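Local atomic coordinates of protein Pcdhgc3 (Mus musculus, PDB entry 4ZI8), a protein that probably mediates calcium-dependent cell adhesion and may help establish specific neuronal connections, here represented by its first three extracellular cadherin repeats. Residues Y169-V174 and V187-L192; V200-T205 and L218-T223; I27-E32 and I118-P123; E309-A314 and H325-V330. All coordinates share one frame; numbering follows the deposited sequence.

Contact 1 of 4, residues Y169-V174 and V187-L192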
# COMPACT_ATOMS: atom_id res chain seq x y z
N TYR B 169 6.15 -12.13 -11.40
CA TYR B 169 6.21 -11.31 -10.18
C TYR B 169 5.59 -11.92 -8.93
O TYR B 169 6.04 -11.62 -7.80
CB TYR B 169 5.51 -9.97 -10.41
CG TYR B 169 6.02 -9.18 -11.59
CD1 TYR B 169 7.20 -8.43 -11.49
CD2 TYR B 169 5.33 -9.17 -12.78
CE1 TYR B 169 7.66 -7.71 -12.57
CE2 TYR B 169 5.77 -8.46 -13.85
CZ TYR B 169 6.93 -7.73 -13.75
OH TYR B 169 7.34 -7.03 -14.86
N PHE B 170 4.55 -12.72 -9.12
CA PHE B 170 3.69 -13.18 -8.02
C PHE B 170 3.63 -14.70 -7.89
O PHE B 170 3.42 -15.42 -8.88
CB PHE B 170 2.27 -12.66 -8.22
CG PHE B 170 2.13 -11.17 -8.20
CD1 PHE B 170 2.08 -10.47 -7.01
CD2 PHE B 170 1.99 -10.46 -9.38
CE1 PHE B 170 1.93 -9.11 -6.99
CE2 PHE B 170 1.85 -9.10 -9.37
CZ PHE B 170 1.81 -8.42 -8.17
N ALA B 171 3.80 -15.20 -6.67
CA ALA B 171 3.41 -16.59 -6.39
C ALA B 171 2.01 -16.58 -5.77
O ALA B 171 1.50 -15.52 -5.40
CB ALA B 171 4.41 -17.27 -5.46
N LEU B 172 1.39 -17.75 -5.70
CA LEU B 172 0.05 -17.89 -5.11
C LEU B 172 0.13 -18.68 -3.82
O LEU B 172 0.81 -19.70 -3.76
CB LEU B 172 -0.91 -18.59 -6.07
CG LEU B 172 -2.40 -18.36 -5.75
CD1 LEU B 172 -2.76 -16.90 -6.01
CD2 LEU B 172 -3.31 -19.29 -6.57
N ARG B 173 -0.56 -18.23 -2.78
CA ARG B 173 -0.80 -19.09 -1.61
C ARG B 173 -2.27 -19.37 -1.44
O ARG B 173 -3.08 -18.50 -1.68
CB ARG B 173 -0.26 -18.47 -0.34
CG ARG B 173 1.18 -18.25 -0.46
CD ARG B 173 1.79 -17.91 0.83
NE ARG B 173 3.23 -17.82 0.64
CZ ARG B 173 4.07 -17.40 1.57
NH1 ARG B 173 3.59 -17.04 2.76
NH2 ARG B 173 5.37 -17.36 1.33
N VAL B 174 -2.61 -20.58 -1.03
CA VAL B 174 -4.00 -20.88 -0.74
C VAL B 174 -4.11 -21.09 0.75
O VAL B 174 -3.37 -21.90 1.33
CB VAL B 174 -4.49 -22.10 -1.52
CG1 VAL B 174 -5.95 -22.41 -1.17
CG2 VAL B 174 -4.36 -21.86 -3.01
N VAL B 187 1.45 -13.39 -3.61
CA VAL B 187 2.62 -13.02 -2.83
C VAL B 187 3.60 -12.39 -3.78
O VAL B 187 4.00 -13.01 -4.78
CB VAL B 187 3.26 -14.22 -2.16
CG1 VAL B 187 4.53 -13.78 -1.42
CG2 VAL B 187 2.26 -14.89 -1.22
N LEU B 188 4.01 -11.16 -3.49
CA LEU B 188 4.93 -10.45 -4.38
C LEU B 188 6.32 -11.05 -4.20
O LEU B 188 6.92 -10.93 -3.14
CB LEU B 188 4.92 -8.96 -4.08
CG LEU B 188 5.78 -8.12 -5.03
CD1 LEU B 188 5.16 -8.11 -6.43
CD2 LEU B 188 5.94 -6.72 -4.47
N GLU B 189 6.81 -11.73 -5.25
CA GLU B 189 8.06 -12.48 -5.18
C GLU B 189 9.23 -11.72 -5.79
O GLU B 189 10.36 -11.85 -5.34
CB GLU B 189 7.91 -13.82 -5.90
CG GLU B 189 6.87 -14.69 -5.30
CD GLU B 189 7.48 -15.84 -4.57
OE1 GLU B 189 8.60 -16.23 -4.96
OE2 GLU B 189 6.86 -16.34 -3.62
N ARG B 190 8.95 -10.94 -6.84
CA ARG B 190 9.93 -10.06 -7.45
C ARG B 190 9.30 -8.67 -7.56
O ARG B 190 8.14 -8.55 -7.91
CB ARG B 190 10.36 -10.59 -8.83
CG ARG B 190 10.79 -12.09 -8.79
CD ARG B 190 11.30 -12.66 -10.13
NE ARG B 190 12.23 -11.78 -10.85
CZ ARG B 190 11.90 -11.09 -11.94
NH1 ARG B 190 10.68 -11.17 -12.43
NH2 ARG B 190 12.79 -10.34 -12.53
N ALA B 191 10.06 -7.65 -7.22
CA ALA B 191 9.59 -6.26 -7.28
C ALA B 191 8.97 -5.92 -8.63
O ALA B 191 9.46 -6.36 -9.67
CB ALA B 191 10.73 -5.32 -7.00
N LEU B 192 7.88 -5.15 -8.59
CA LEU B 192 7.31 -4.58 -9.80
C LEU B 192 8.19 -3.44 -10.27
O LEU B 192 8.98 -2.90 -9.49
CB LEU B 192 5.89 -4.07 -9.57
CG LEU B 192 4.89 -5.11 -9.07
CD1 LEU B 192 3.59 -4.41 -8.69
CD2 LEU B 192 4.65 -6.16 -10.14

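Contact 2 of 4, residues V200-T205 and L218-T223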
# COMPACT_ATOMS: atom_id res chain seq x y z
N VAL B 200 0.08 -5.52 -15.23
CA VAL B 200 0.23 -6.93 -15.30
C VAL B 200 -1.13 -7.58 -15.28
O VAL B 200 -1.98 -7.19 -14.55
CB VAL B 200 1.01 -7.45 -14.10
CG1 VAL B 200 1.23 -8.91 -14.22
CG2 VAL B 200 2.31 -6.73 -13.98
N GLN B 201 -1.31 -8.57 -16.12
CA GLN B 201 -2.57 -9.26 -16.19
C GLN B 201 -2.42 -10.69 -15.72
O GLN B 201 -1.56 -11.37 -16.17
CB GLN B 201 -3.10 -9.18 -17.62
CG GLN B 201 -3.40 -7.75 -18.07
CD GLN B 201 -2.17 -6.91 -18.49
OE1 GLN B 201 -1.25 -7.39 -19.12
NE2 GLN B 201 -2.19 -5.64 -18.17
N LEU B 202 -3.25 -11.11 -14.80
CA LEU B 202 -3.20 -12.46 -14.29
C LEU B 202 -4.57 -13.13 -14.34
O LEU B 202 -5.54 -12.48 -14.47
CB LEU B 202 -2.76 -12.47 -12.85
CG LEU B 202 -1.54 -11.71 -12.42
CD1 LEU B 202 -1.47 -11.56 -10.93
CD2 LEU B 202 -0.32 -12.44 -12.91
N VAL B 203 -4.58 -14.44 -14.20
CA VAL B 203 -5.81 -15.18 -14.11
C VAL B 203 -5.73 -16.12 -12.91
O VAL B 203 -4.85 -16.91 -12.81
CB VAL B 203 -6.16 -16.01 -15.35
CG1 VAL B 203 -7.48 -16.72 -15.16
CG2 VAL B 203 -6.25 -15.14 -16.57
N LEU B 204 -6.67 -15.97 -11.99
CA LEU B 204 -6.86 -16.87 -10.86
C LEU B 204 -7.92 -17.91 -11.23
O LEU B 204 -9.03 -17.56 -11.64
CB LEU B 204 -7.30 -16.11 -9.61
CG LEU B 204 -7.58 -16.89 -8.33
CD1 LEU B 204 -6.31 -17.44 -7.77
CD2 LEU B 204 -8.33 -16.04 -7.28
N THR B 205 -7.55 -19.17 -11.10
CA THR B 205 -8.46 -20.29 -11.36
C THR B 205 -8.87 -20.97 -10.06
O THR B 205 -8.01 -21.36 -9.29
CB THR B 205 -7.83 -21.29 -12.30
OG1 THR B 205 -7.60 -20.66 -13.55
CG2 THR B 205 -8.74 -22.50 -12.50
N LEU B 218 -10.94 -15.86 -12.63
CA LEU B 218 -11.10 -14.48 -12.28
C LEU B 218 -9.94 -13.68 -12.89
O LEU B 218 -8.80 -13.86 -12.50
CB LEU B 218 -11.13 -14.33 -10.76
CG LEU B 218 -11.31 -12.92 -10.20
CD1 LEU B 218 -12.67 -12.36 -10.50
CD2 LEU B 218 -11.05 -12.92 -8.72
N PRO B 219 -10.23 -12.84 -13.89
CA PRO B 219 -9.20 -11.91 -14.39
C PRO B 219 -8.74 -10.97 -13.30
O PRO B 219 -9.58 -10.32 -12.66
CB PRO B 219 -9.91 -11.10 -15.49
CG PRO B 219 -11.17 -11.83 -15.75
CD PRO B 219 -11.53 -12.62 -14.52
N ILE B 220 -7.44 -10.87 -13.11
CA ILE B 220 -6.85 -9.92 -12.19
C ILE B 220 -6.04 -8.91 -12.97
O ILE B 220 -5.03 -9.26 -13.59
CB ILE B 220 -5.97 -10.62 -11.16
CG1 ILE B 220 -6.82 -11.66 -10.40
CG2 ILE B 220 -5.33 -9.63 -10.21
CD1 ILE B 220 -5.96 -12.63 -9.66
N ARG B 221 -6.46 -7.66 -12.96
CA ARG B 221 -5.68 -6.67 -13.64
C ARG B 221 -4.94 -5.79 -12.62
O ARG B 221 -5.53 -5.09 -11.81
CB ARG B 221 -6.55 -5.86 -14.61
CG ARG B 221 -7.51 -4.87 -14.04
CD ARG B 221 -8.19 -4.08 -15.16
NE ARG B 221 -8.84 -2.89 -14.63
CZ ARG B 221 -10.06 -2.89 -14.09
NH1 ARG B 221 -10.58 -1.75 -13.62
NH2 ARG B 221 -10.75 -4.02 -14.00
N ILE B 222 -3.62 -5.88 -12.66
CA ILE B 222 -2.81 -5.06 -11.75
C ILE B 222 -2.25 -3.81 -12.45
O ILE B 222 -1.58 -3.91 -13.47
CB ILE B 222 -1.69 -5.90 -11.18
CG1 ILE B 222 -2.30 -7.09 -10.43
CG2 ILE B 222 -0.79 -5.04 -10.27
CD1 ILE B 222 -1.38 -8.23 -10.33
N THR B 223 -2.58 -2.64 -11.93
CA THR B 223 -1.96 -1.40 -12.35
C THR B 223 -0.73 -1.17 -11.48
O THR B 223 -0.84 -1.02 -10.26
CB THR B 223 -2.92 -0.22 -12.24
OG1 THR B 223 -4.06 -0.48 -13.06
CG2 THR B 223 -2.25 1.09 -12.71

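Contact 3 of 4, residues I27-E32 and I118-P123. With CA (calcium ion), chain O; CA (calcium ion), chain P; CA (calcium ion), chain N.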
# COMPACT_ATOMS: atom_id res chain seq x y z
N ILE B 27 -30.28 -42.13 -3.06
CA ILE B 27 -30.17 -41.93 -4.49
C ILE B 27 -29.31 -40.71 -4.77
O ILE B 27 -29.15 -39.86 -3.91
CB ILE B 27 -31.56 -41.74 -5.16
CG1 ILE B 27 -32.24 -40.48 -4.65
CG2 ILE B 27 -32.49 -42.94 -4.86
CD1 ILE B 27 -33.52 -40.12 -5.49
N LEU B 28 -28.77 -40.63 -5.99
CA LEU B 28 -28.11 -39.42 -6.44
C LEU B 28 -29.09 -38.29 -6.63
O LEU B 28 -30.22 -38.51 -7.10
CB LEU B 28 -27.38 -39.68 -7.76
CG LEU B 28 -26.24 -40.69 -7.79
CD1 LEU B 28 -25.66 -40.79 -9.22
CD2 LEU B 28 -25.17 -40.32 -6.77
N GLU B 29 -28.67 -37.06 -6.31
CA GLU B 29 -29.51 -35.92 -6.66
C GLU B 29 -29.69 -35.82 -8.17
O GLU B 29 -28.93 -36.40 -8.96
CB GLU B 29 -28.91 -34.59 -6.13
CG GLU B 29 -27.44 -34.36 -6.61
CD GLU B 29 -26.99 -32.91 -6.49
OE1 GLU B 29 -27.82 -31.97 -6.57
OE2 GLU B 29 -25.78 -32.71 -6.28
N GLU B 30 -30.69 -35.05 -8.57
CA GLU B 30 -30.88 -34.60 -9.93
C GLU B 30 -31.27 -35.77 -10.84
O GLU B 30 -31.06 -35.71 -12.04
CB GLU B 30 -29.61 -33.88 -10.44
CG GLU B 30 -29.16 -32.74 -9.55
CD GLU B 30 -29.98 -31.46 -9.69
OE1 GLU B 30 -31.02 -31.42 -10.40
OE2 GLU B 30 -29.55 -30.44 -9.08
N ARG B 31 -31.89 -36.81 -10.30
CA ARG B 31 -32.42 -37.87 -11.17
C ARG B 31 -33.60 -37.37 -11.97
O ARG B 31 -34.33 -36.49 -11.52
CB ARG B 31 -32.83 -39.11 -10.38
CG ARG B 31 -31.70 -39.87 -9.69
CD ARG B 31 -30.49 -40.13 -10.58
NE ARG B 31 -29.58 -38.99 -10.55
CZ ARG B 31 -28.46 -38.90 -11.26
NH1 ARG B 31 -28.12 -39.91 -12.05
NH2 ARG B 31 -27.68 -37.82 -11.19
N GLU B 32 -33.81 -37.97 -13.14
CA GLU B 32 -34.95 -37.65 -13.98
C GLU B 32 -36.27 -38.06 -13.33
O GLU B 32 -36.31 -38.95 -12.47
CB GLU B 32 -34.80 -38.35 -15.34
CG GLU B 32 -33.60 -37.85 -16.16
CD GLU B 32 -33.73 -38.12 -17.67
OE1 GLU B 32 -34.57 -38.96 -18.08
OE2 GLU B 32 -32.99 -37.47 -18.44
N ILE B 118 -23.88 -34.77 -6.35
CA ILE B 118 -23.07 -34.98 -7.54
C ILE B 118 -22.37 -33.66 -7.84
O ILE B 118 -22.78 -32.58 -7.38
CB ILE B 118 -23.91 -35.49 -8.78
CG1 ILE B 118 -24.80 -34.38 -9.32
CG2 ILE B 118 -24.76 -36.75 -8.41
CD1 ILE B 118 -25.69 -34.80 -10.51
N ASN B 119 -21.29 -33.75 -8.60
CA ASN B 119 -20.53 -32.54 -8.91
C ASN B 119 -21.12 -31.77 -10.08
O ASN B 119 -20.46 -31.62 -11.14
CB ASN B 119 -19.06 -32.86 -9.21
CG ASN B 119 -18.19 -31.60 -9.10
OD1 ASN B 119 -18.56 -30.65 -8.42
ND2 ASN B 119 -17.07 -31.56 -9.82
N ASP B 120 -22.35 -31.26 -9.89
CA ASP B 120 -23.05 -30.51 -10.92
C ASP B 120 -22.83 -29.00 -10.84
O ASP B 120 -23.46 -28.24 -11.59
CB ASP B 120 -24.57 -30.81 -10.88
CG ASP B 120 -25.18 -30.71 -9.48
OD1 ASP B 120 -24.45 -30.66 -8.47
OD2 ASP B 120 -26.44 -30.76 -9.36
N ASN B 121 -21.91 -28.54 -9.99
CA ASN B 121 -21.57 -27.10 -9.98
C ASN B 121 -20.08 -26.78 -10.10
O ASN B 121 -19.22 -27.43 -9.44
CB ASN B 121 -22.11 -26.45 -8.69
CG ASN B 121 -23.62 -26.54 -8.57
OD1 ASN B 121 -24.34 -25.62 -9.00
ND2 ASN B 121 -24.12 -27.64 -7.99
N ASN B 122 -19.78 -25.80 -10.95
CA ASN B 122 -18.49 -25.10 -10.97
C ASN B 122 -18.32 -24.27 -9.72
O ASN B 122 -19.31 -23.80 -9.16
CB ASN B 122 -18.38 -24.13 -12.14
CG ASN B 122 -18.51 -24.79 -13.48
OD1 ASN B 122 -18.08 -25.92 -13.68
ND2 ASN B 122 -19.08 -24.06 -14.44
N PRO B 123 -17.07 -24.02 -9.30
CA PRO B 123 -16.92 -22.91 -8.36
C PRO B 123 -17.37 -21.64 -9.06
O PRO B 123 -17.43 -21.66 -10.29
CB PRO B 123 -15.40 -22.88 -8.07
CG PRO B 123 -14.91 -24.24 -8.43
CD PRO B 123 -15.82 -24.76 -9.52
CA CA O . -24.18 -31.11 -6.21
CA CA P . -27.70 -29.89 -7.74
CA CA N . -18.31 -28.51 -7.64
O HOH W 1 -27.30 -27.81 -8.89

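Contact 4 of 4, residues E309-A314 and H325-V330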
# COMPACT_ATOMS: atom_id res chain seq x y z
N GLU B 309 31.67 30.26 -14.48
CA GLU B 309 31.29 28.86 -14.28
C GLU B 309 29.92 28.78 -13.62
O GLU B 309 29.78 29.18 -12.48
CB GLU B 309 32.28 28.11 -13.40
CG GLU B 309 33.62 27.87 -14.00
CD GLU B 309 34.34 26.69 -13.33
OE1 GLU B 309 33.66 25.69 -12.98
OE2 GLU B 309 35.58 26.79 -13.16
N ILE B 310 28.94 28.26 -14.32
CA ILE B 310 27.59 28.23 -13.78
C ILE B 310 27.11 26.79 -13.60
O ILE B 310 27.10 26.02 -14.54
CB ILE B 310 26.62 28.94 -14.69
CG1 ILE B 310 27.09 30.36 -14.95
CG2 ILE B 310 25.21 28.90 -14.11
CD1 ILE B 310 26.58 30.84 -16.25
N TYR B 311 26.70 26.44 -12.39
CA TYR B 311 26.21 25.10 -12.18
C TYR B 311 24.69 25.13 -12.17
O TYR B 311 24.06 26.01 -11.57
CB TYR B 311 26.73 24.50 -10.87
CG TYR B 311 28.19 24.17 -10.88
CD1 TYR B 311 29.14 25.17 -10.72
CD2 TYR B 311 28.63 22.87 -11.02
CE1 TYR B 311 30.49 24.89 -10.71
CE2 TYR B 311 29.98 22.57 -11.01
CZ TYR B 311 30.90 23.59 -10.85
OH TYR B 311 32.26 23.31 -10.84
N ILE B 312 24.10 24.19 -12.88
CA ILE B 312 22.66 24.15 -13.00
C ILE B 312 22.18 22.80 -12.46
O ILE B 312 22.84 21.78 -12.63
CB ILE B 312 22.23 24.39 -14.44
CG1 ILE B 312 22.59 25.84 -14.85
CG2 ILE B 312 20.73 24.12 -14.63
CD1 ILE B 312 22.19 26.20 -16.26
N GLN B 313 21.05 22.81 -11.78
CA GLN B 313 20.57 21.62 -11.14
C GLN B 313 19.25 21.25 -11.80
O GLN B 313 18.48 22.14 -12.16
CB GLN B 313 20.40 21.87 -9.65
CG GLN B 313 19.59 20.83 -8.94
CD GLN B 313 19.33 21.22 -7.50
OE1 GLN B 313 20.12 20.88 -6.62
NE2 GLN B 313 18.24 21.94 -7.26
N ALA B 314 19.02 19.96 -12.02
CA ALA B 314 17.72 19.47 -12.47
C ALA B 314 17.12 18.59 -11.37
O ALA B 314 17.80 17.66 -10.93
CB ALA B 314 17.84 18.68 -13.78
N HIS B 325 23.18 17.38 -11.99
CA HIS B 325 23.91 18.63 -12.09
C HIS B 325 24.65 18.72 -13.38
O HIS B 325 25.13 17.70 -13.89
CB HIS B 325 24.90 18.77 -10.94
CG HIS B 325 24.29 18.48 -9.62
ND1 HIS B 325 23.67 19.45 -8.87
CD2 HIS B 325 24.15 17.31 -8.93
CE1 HIS B 325 23.20 18.91 -7.76
NE2 HIS B 325 23.48 17.61 -7.77
N CYS B 326 24.76 19.93 -13.91
CA CYS B 326 25.64 20.15 -15.03
C CYS B 326 26.34 21.49 -14.82
O CYS B 326 26.02 22.26 -13.90
CB CYS B 326 24.89 20.12 -16.36
SG CYS B 326 23.86 21.55 -16.60
N LYS B 327 27.31 21.75 -15.68
CA LYS B 327 28.09 22.96 -15.59
C LYS B 327 28.08 23.68 -16.93
O LYS B 327 28.24 23.05 -17.97
CB LYS B 327 29.52 22.64 -15.16
CG LYS B 327 30.42 23.83 -15.00
CD LYS B 327 31.76 23.39 -14.42
CE LYS B 327 31.95 21.92 -14.59
NZ LYS B 327 33.39 21.53 -14.51
N VAL B 328 27.87 24.99 -16.91
CA VAL B 328 27.98 25.79 -18.10
C VAL B 328 29.19 26.71 -17.96
O VAL B 328 29.28 27.46 -17.00
CB VAL B 328 26.73 26.65 -18.33
CG1 VAL B 328 26.79 27.30 -19.70
CG2 VAL B 328 25.49 25.78 -18.17
N LEU B 329 30.12 26.61 -18.89
CA LEU B 329 31.28 27.50 -18.94
C LEU B 329 30.97 28.61 -19.91
O LEU B 329 30.86 28.38 -21.11
CB LEU B 329 32.52 26.75 -19.38
CG LEU B 329 33.01 25.69 -18.40
CD1 LEU B 329 34.19 24.89 -18.97
CD2 LEU B 329 33.42 26.39 -17.13
N VAL B 330 30.81 29.83 -19.40
CA VAL B 330 30.53 30.99 -20.24
C VAL B 330 31.80 31.83 -20.40
O VAL B 330 32.25 32.47 -19.45
CB VAL B 330 29.41 31.88 -19.67
CG1 VAL B 330 29.17 33.09 -20.58
CG2 VAL B 330 28.14 31.08 -19.51
O HOH W 2 24.10 21.82 -9.57

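Contact 1 of 4, residues Y169-V174 and V187-L192
F170 and L188 form a non-hydrogen-bonded antiparallel pair in the hairpin of strands 170-176 and 182-188, on the face turned into the core of the second cadherin repeat. Packing is tight here: methyl CD1 of L188 lies 3.4 Å from F170 CE1, while L192 CD2 comes to 4.1 Å from CE2 of the same ring. That L192 methyl also sits over one face of Y169, 3.9 Å from the ring centroid, a CH-pi contact. Y169 has CG anti to its carbonyl carbon (chi1 -55°), which turns the ring's face to L192, with R190 O in plane at the ring edge; its hydroxyl is hydrogen-bonded to E197. Where the strand pairing ends, Y169 O accepts two amides, E189 N at 2.7 Å and R190 N at 3.1 Å, while A171 and V187 exchange a pair of backbone bonds. An alanine in place of F170 would probably open a gap beside L188 and L192 and take from L202 of the facing sheet the ring it packs against. The face with A171 and V187 borders solvent: there exposed R173 passes obliquely across V187, NE 3.6 Å from CG2, and E189 brings OE2 to 3.2 Å from A171 CB; R190 turns to a salt bridge with E168. Apolar packing and main-chain bonds thus hold the contact, with no salt bridge across it and its charged residues at the exposed border.

Contact 2 of 4, residues V200-T205 and L218-T223
L202 and I222 both carry their gamma branch anti to the carbonyl carbon (chi1 -49° for L202 CG, -59° for I222 CG1), and this swings their ends toward each other diagonally across the strand pair, to a tight 3.4 Å between the two CD1 methyls. The strands, 199-208 and 215-225, are the F and G strands of the cadherin beta sandwich and form a regular antiparallel hairpin. V200 with I222, L202 with I220 and L204 with L218 are its hydrogen-bonded pairs; the central one is nearly straight, with both L202 N to I220 O and I220 N to L202 O at 2.8 Å. All six of these side chains lie on the buried face. There I220 CD1 reaches diagonally to L204 CB at 3.7 Å, and directly opposed L202 and I220 bring their CB atoms to 4.1 Å. Across the sandwich this surface receives F170, which packs on L202 and I222, and L172, which packs on L204. The reverse face, with Q201, V203, P219 and R221, is more polar and largely exposed; R221 makes its salt bridge with E129. P219, lacking an N-H, occupies a non-hydrogen-bonded site opposite V203, so the hairpin register loses nothing to it. At the end of the pairing the L218 N-H meets L204 O at 2.7 Å, noticeably bent, with 147° at the hydrogen.

Contact 3 of 4, residues I27-E32 and I118-P123
E29 OE2 has two partners: it accepts the amide of I118 at 2.8 Å, on its anti lone pair and almost straight (174°), and it binds a calcium ion at 2.3 Å. I118 O and D120 OD1 coordinate this same ion. The other oxygen of E29, OE1, binds a second calcium ion, which also takes E30 OE2, D120 OD2 at 2.2 Å, and a water. E29 and D120 therefore both bridge the two metals, approaching from opposite directions with their carboxylate planes 84° apart; D117, E85, D153 and D83 supply further ligands, and the E30 carboxylate is also partnered by R81. N119 OD1 and N121 O bind a third calcium ion. This is the DXNDN linker of cadherins, residues 117-121, between the first and second repeats. Behind the metals, R31 bends at chi2 and chi3 so that NE, at 3.1 Å, and NH2, at 2.9 Å, both hold E29 O within the guanidinium plane. I118 CD1 meets the edge of that group, 3.7 Å from NH2. A leucine in place of R31 would probably leave E29 O without these two donors and the chain next to the ligands freer to shift. Carboxylate oxygens stand as close as 3.1 Å, E30 OE2 to D120 OD2, a crowding that would probably be repulsive without calcium, so the ions are likely to stiffen the joint between the repeats, as in other cadherins.

Contact 4 of 4, residues E309-A314 and H325-V330
I310 with V328 and I312 with C326 are the hydrogen-bonded pairs of an antiparallel hairpin whose strand segments approach to 4.6 Å between axes, at 153° between their directions. On the face carrying E309, Y311 and K327, the lysine, its CG anti to the backbone N (chi1 -179°) and its chain bent farther out at chi3, passes over one face of the tyrosine; CG stands 4.2 Å from the Y311 ring centroid, 12° off its normal, in a CH-pi contact. E309 lies alongside, its OE1 3.3 Å from K327 CD but 4.4 Å from NZ, so the opposite charges are near without making a salt bridge. Its aliphatic part is used as well: E309 CG touches L329 CD2 at 3.5 Å. The reverse face is buried and mostly aliphatic, with I310 CD1 against V330 CG2 at 3.6 Å, I312 CD1 against V328 CG2 at 3.8 Å, and C326 SG against I312 CB at 3.9 Å. H325 NE2 is hydrogen-bonded to D179 of the second subunit, and Y311 packs on L91 of that subunit, so the face with Y311 and H325 meets the second subunit of the two-chain assembly. Within the third cadherin repeat the hairpin occupies the middle of a four-stranded sheet, flanked by strands 238-244 and 269-273, and its apolar face packs on strands 252-259 and 285-287 of the opposing sheet.

Along the chain the order is contact 3, contact 1, contact 2, contact 4, each closing before the next opens. Contacts 1 and 2 belong to the two facing sheets of the second repeat, with centres 12 Å apart; they touch through side chains of F170 and L172, and so supply part of its core. Contact 3 joins the first repeat to the linker before the second, about 31 Å from contact 2 between centres. Contact 4, in the third repeat, lies about 78 Å from contact 3 between centres, on the opposite side of the chain's centre. The molecule thus combines sandwich cores with a calcium-bound joint, consistent with an elongated adhesion ectodomain whose repeats are joined by calcium.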